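Local coordinates for RabGDI protein (Plasmodium falciparum 3D7, PDB 3P1W) that probably acts as a Rab GDP-dissociation inhibitor, binding Rab GTPases to regulate their part in vesicle transport in the malaria parasite, at residues Gln342-Ile350 with Ile361-His370. Numbering follows the deposited sequence.
Sequences QTNSCQIII and IYINLVSFQH
Ser345 and Ser367 meet the partner segment through hydroxyls rotated into the gap flanked by the main-chain N and C (chi1 53° and 65°), while Gln369 swings CG anti to its N and then bends at chi2 to bring its amide oxygen back to the partner chain. Ser345 OG donates to Gln369 OE1 at 2.6 Å, tilted slightly from the carbonyl plane, and Ser367 OG donates to Asn344 O, also at 2.6 Å, in that carbonyl's plane and on a lone pair. The same Asn344 O takes a second hydrogen bond from a water that accepts from Ser367 N and sits 2.6 Å from His370 ND1 in the plane of the imidazole. Ser345 OG approaches another part of that ring's edge, near CE1, while His370 NE2 bonds Leu118 O on the neighbouring strand 117-129. Beyond this polar end the segments form an antiparallel beta hairpin, strands 346-350 and 361-367, inside a larger mixed sheet; strand 117-129 pairs with the first and strand 378-385 with the second. Six backbone hydrogen bonds link Cys346 with Leu365, Ile348 with Ile363 and Ile350 with Ile361, and the Ile348 N to Ile363 O bond is fairly straight. These three pairs share one apolar face, on which Cys346 SG rests 3.7 Å from Leu365 CB and Ile350 CD1 touches both Ile361 CG2 (4.1 Å) and Ile363 CD1. On the other face Ile349 CG1 packs obliquely against the Tyr362 ring, and Gln347 runs extended beside Asn364, their amide planes 57° apart. Asn364 OD1 faces the Gln347 methylene CG at 3.5 Å and is buried without a polar partner; Gln347 OE1 bonds Ser437 OG, and Asn364 ND2 bonds both Ser437 O and Pro93 O.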
loop_
_atom_site.group_PDB
_atom_site.type_symbol
_atom_site.label_atom_id
_atom_site.label_comp_id
_atom_site.label_asym_id
_atom_site.label_seq_id
_atom_site.Cartn_x
_atom_site.Cartn_y
_atom_site.Cartn_z
ATOM N N GLN A 342 -17.520 -1.979 15.258
ATOM C CA GLN A 342 -16.714 -2.907 16.043
ATOM C C GLN A 342 -15.890 -3.854 15.167
ATOM O O GLN A 342 -15.584 -4.983 15.571
ATOM C CB GLN A 342 -17.589 -3.699 17.046
ATOM C CG GLN A 342 -18.280 -2.836 18.121
ATOM C CD GLN A 342 -17.278 -2.110 19.021
ATOM O OE1 GLN A 342 -17.069 -0.899 18.885
ATOM N NE2 GLN A 342 -16.647 -2.848 19.937
ATOM N N THR A 343 -15.507 -3.387 13.981
ATOM C CA THR A 343 -14.705 -4.224 13.065
ATOM C C THR A 343 -13.334 -4.568 13.645
ATOM O O THR A 343 -12.733 -3.773 14.382
ATOM C CB THR A 343 -14.525 -3.586 11.681
ATOM O OG1 THR A 343 -14.101 -2.211 11.819
ATOM C CG2 THR A 343 -15.842 -3.686 10.878
ATOM N N ASN A 344 -12.860 -5.767 13.322
ATOM C CA ASN A 344 -11.560 -6.259 13.812
ATOM C C ASN A 344 -10.421 -5.890 12.870
ATOM O O ASN A 344 -9.238 -6.054 13.204
ATOM C CB ASN A 344 -11.612 -7.771 14.021
ATOM C CG ASN A 344 -12.468 -8.156 15.197
ATOM O OD1 ASN A 344 -12.396 -7.529 16.247
ATOM N ND2 ASN A 344 -13.293 -9.175 15.029
ATOM N N SER A 345 -10.795 -5.438 11.683
ATOM C CA SER A 345 -9.879 -4.836 10.758
ATOM C C SER A 345 -10.661 -3.864 9.870
ATOM O O SER A 345 -11.834 -4.102 9.516
ATOM C CB SER A 345 -9.168 -5.903 9.930
ATOM O OG SER A 345 -10.105 -6.771 9.314
ATOM N N CYS A 346 -10.052 -2.737 9.541
ATOM C CA CYS A 346 -10.696 -1.803 8.632
ATOM C C CYS A 346 -9.693 -0.816 8.054
ATOM O O CYS A 346 -8.560 -0.722 8.519
ATOM C CB CYS A 346 -11.888 -1.051 9.302
ATOM S SG CYS A 346 -11.483 0.074 10.603
ATOM N N GLN A 347 -10.123 -0.158 6.982
ATOM C CA GLN A 347 -9.407 0.916 6.299
ATOM C C GLN A 347 -10.305 2.164 6.309
ATOM O O GLN A 347 -11.524 2.066 6.037
ATOM C CB GLN A 347 -9.118 0.523 4.851
ATOM C CG GLN A 347 -8.359 1.593 4.016
ATOM C CD GLN A 347 -7.940 1.064 2.643
ATOM O OE1 GLN A 347 -6.882 1.414 2.109
ATOM N NE2 GLN A 347 -8.755 0.195 2.090
ATOM N N ILE A 348 -9.725 3.308 6.649
ATOM C CA ILE A 348 -10.391 4.593 6.575
ATOM C C ILE A 348 -9.602 5.496 5.658
ATOM O O ILE A 348 -8.411 5.704 5.867
ATOM C CB ILE A 348 -10.509 5.273 7.965
ATOM C CG1 ILE A 348 -11.254 4.389 8.981
ATOM C CG2 ILE A 348 -11.177 6.646 7.866
ATOM C CD1 ILE A 348 -11.057 4.847 10.430
ATOM N N ILE A 349 -10.247 5.949 4.601
ATOM C CA ILE A 349 -9.676 6.865 3.654
ATOM C C ILE A 349 -10.213 8.256 3.966
ATOM O O ILE A 349 -11.443 8.474 3.983
ATOM C CB ILE A 349 -9.986 6.433 2.213
ATOM C CG1 ILE A 349 -9.293 5.094 1.929
ATOM C CG2 ILE A 349 -9.553 7.531 1.186
ATOM C CD1 ILE A 349 -9.681 4.400 0.623
ATOM N N ILE A 350 -9.300 9.196 4.179
ATOM C CA ILE A 350 -9.691 10.594 4.450
ATOM C C ILE A 350 -9.334 11.503 3.262
ATOM O O ILE A 350 -8.151 11.855 3.064
ATOM C CB ILE A 350 -9.056 11.134 5.726
ATOM C CG1 ILE A 350 -9.283 10.183 6.914
ATOM C CG2 ILE A 350 -9.615 12.600 5.996
ATOM C CD1 ILE A 350 -8.558 10.598 8.216
ATOM N N ILE A 361 -5.216 11.426 3.878
ATOM C CA ILE A 361 -4.716 10.727 5.069
ATOM C C ILE A 361 -5.437 9.391 5.163
ATOM O O ILE A 361 -6.604 9.269 4.734
ATOM C CB ILE A 361 -4.856 11.597 6.324
ATOM C CG1 ILE A 361 -3.955 12.846 6.165
ATOM C CG2 ILE A 361 -4.518 10.829 7.595
ATOM C CD1 ILE A 361 -3.968 13.835 7.362
ATOM N N TYR A 362 -4.742 8.391 5.695
ATOM C CA TYR A 362 -5.227 7.022 5.726
ATOM C C TYR A 362 -5.076 6.413 7.112
ATOM O O TYR A 362 -4.150 6.732 7.830
ATOM C CB TYR A 362 -4.461 6.179 4.708
ATOM C CG TYR A 362 -4.348 6.790 3.317
ATOM C CD1 TYR A 362 -5.245 6.435 2.308
ATOM C CD2 TYR A 362 -3.361 7.737 3.012
ATOM C CE1 TYR A 362 -5.158 6.974 1.036
ATOM C CE2 TYR A 362 -3.266 8.299 1.739
ATOM C CZ TYR A 362 -4.159 7.915 0.756
ATOM O OH TYR A 362 -4.092 8.461 -0.493
ATOM N N ILE A 363 -5.996 5.523 7.482
ATOM C CA ILE A 363 -5.906 4.789 8.740
ATOM C C ILE A 363 -6.224 3.321 8.477
ATOM O O ILE A 363 -7.294 3.010 7.935
ATOM C CB ILE A 363 -6.863 5.306 9.818
ATOM C CG1 ILE A 363 -6.789 6.822 9.949
ATOM C CG2 ILE A 363 -6.634 4.556 11.128
ATOM C CD1 ILE A 363 -7.766 7.465 10.986
ATOM N N ASN A 364 -5.291 2.431 8.821
ATOM C CA ASN A 364 -5.563 0.988 8.822
ATOM C C ASN A 364 -5.694 0.478 10.235
ATOM O O ASN A 364 -5.034 0.973 11.127
ATOM C CB ASN A 364 -4.479 0.240 8.090
ATOM C CG ASN A 364 -4.671 0.305 6.601
ATOM O OD1 ASN A 364 -5.750 0.706 6.121
ATOM N ND2 ASN A 364 -3.649 -0.072 5.851
ATOM N N LEU A 365 -6.569 -0.502 10.433
ATOM C CA LEU A 365 -6.801 -1.068 11.742
ATOM C C LEU A 365 -6.683 -2.584 11.582
ATOM O O LEU A 365 -7.325 -3.155 10.685
ATOM C CB LEU A 365 -8.201 -0.665 12.250
ATOM C CG LEU A 365 -8.754 -1.149 13.580
ATOM C CD1 LEU A 365 -9.128 -2.628 13.579
ATOM C CD2 LEU A 365 -7.828 -0.825 14.768
ATOM N N VAL A 366 -5.857 -3.196 12.446
ATOM C CA VAL A 366 -5.705 -4.631 12.531
ATOM C C VAL A 366 -5.604 -5.086 13.976
ATOM O O VAL A 366 -5.388 -4.287 14.887
ATOM C CB VAL A 366 -4.496 -5.097 11.714
ATOM C CG1 VAL A 366 -4.797 -5.000 10.196
ATOM C CG2 VAL A 366 -3.280 -4.266 12.090
ATOM N N SER A 367 -5.810 -6.381 14.194
ATOM C CA SER A 367 -5.969 -6.877 15.554
ATOM C C SER A 367 -5.652 -8.362 15.634
ATOM O O SER A 367 -4.957 -8.905 14.771
ATOM C CB SER A 367 -7.415 -6.595 16.020
ATOM O OG SER A 367 -8.351 -7.331 15.249
ATOM N N PHE A 368 -6.155 -9.014 16.685
ATOM C CA PHE A 368 -6.025 -10.451 16.845
ATOM C C PHE A 368 -6.590 -11.230 15.650
ATOM O O PHE A 368 -6.095 -12.316 15.337
ATOM C CB PHE A 368 -6.723 -10.883 18.123
ATOM C CG PHE A 368 -6.683 -12.367 18.365
ATOM C CD1 PHE A 368 -5.492 -12.990 18.737
ATOM C CD2 PHE A 368 -7.832 -13.141 18.220
ATOM C CE1 PHE A 368 -5.454 -14.364 18.967
ATOM C CE2 PHE A 368 -7.797 -14.515 18.441
ATOM C CZ PHE A 368 -6.613 -15.125 18.816
ATOM N N GLN A 369 -7.601 -10.683 14.976
ATOM C CA GLN A 369 -8.152 -11.330 13.769
ATOM C C GLN A 369 -7.058 -11.727 12.777
ATOM O O GLN A 369 -7.058 -12.854 12.267
ATOM C CB GLN A 369 -9.194 -10.427 13.083
ATOM C CG GLN A 369 -9.769 -10.996 11.777
ATOM C CD GLN A 369 -10.148 -9.937 10.747
ATOM O OE1 GLN A 369 -10.171 -8.740 11.034
ATOM N NE2 GLN A 369 -10.431 -10.391 9.517
ATOM N N HIS A 370 -6.133 -10.808 12.498
ATOM C CA HIS A 370 -5.015 -11.078 11.577
ATOM C C HIS A 370 -3.719 -11.536 12.273
ATOM O O HIS A 370 -2.650 -11.515 11.674
ATOM C CB HIS A 370 -4.722 -9.840 10.708
ATOM C CG HIS A 370 -5.702 -9.635 9.599
ATOM N ND1 HIS A 370 -6.864 -8.905 9.751
ATOM C CD2 HIS A 370 -5.708 -10.088 8.323
ATOM C CE1 HIS A 370 -7.536 -8.916 8.612
ATOM N NE2 HIS A 370 -6.862 -9.634 7.731
HETATM O O HOH W 1 -7.104 -7.872 12.113
HETATM O O HOH W 2 -9.962 -8.359 17.894
#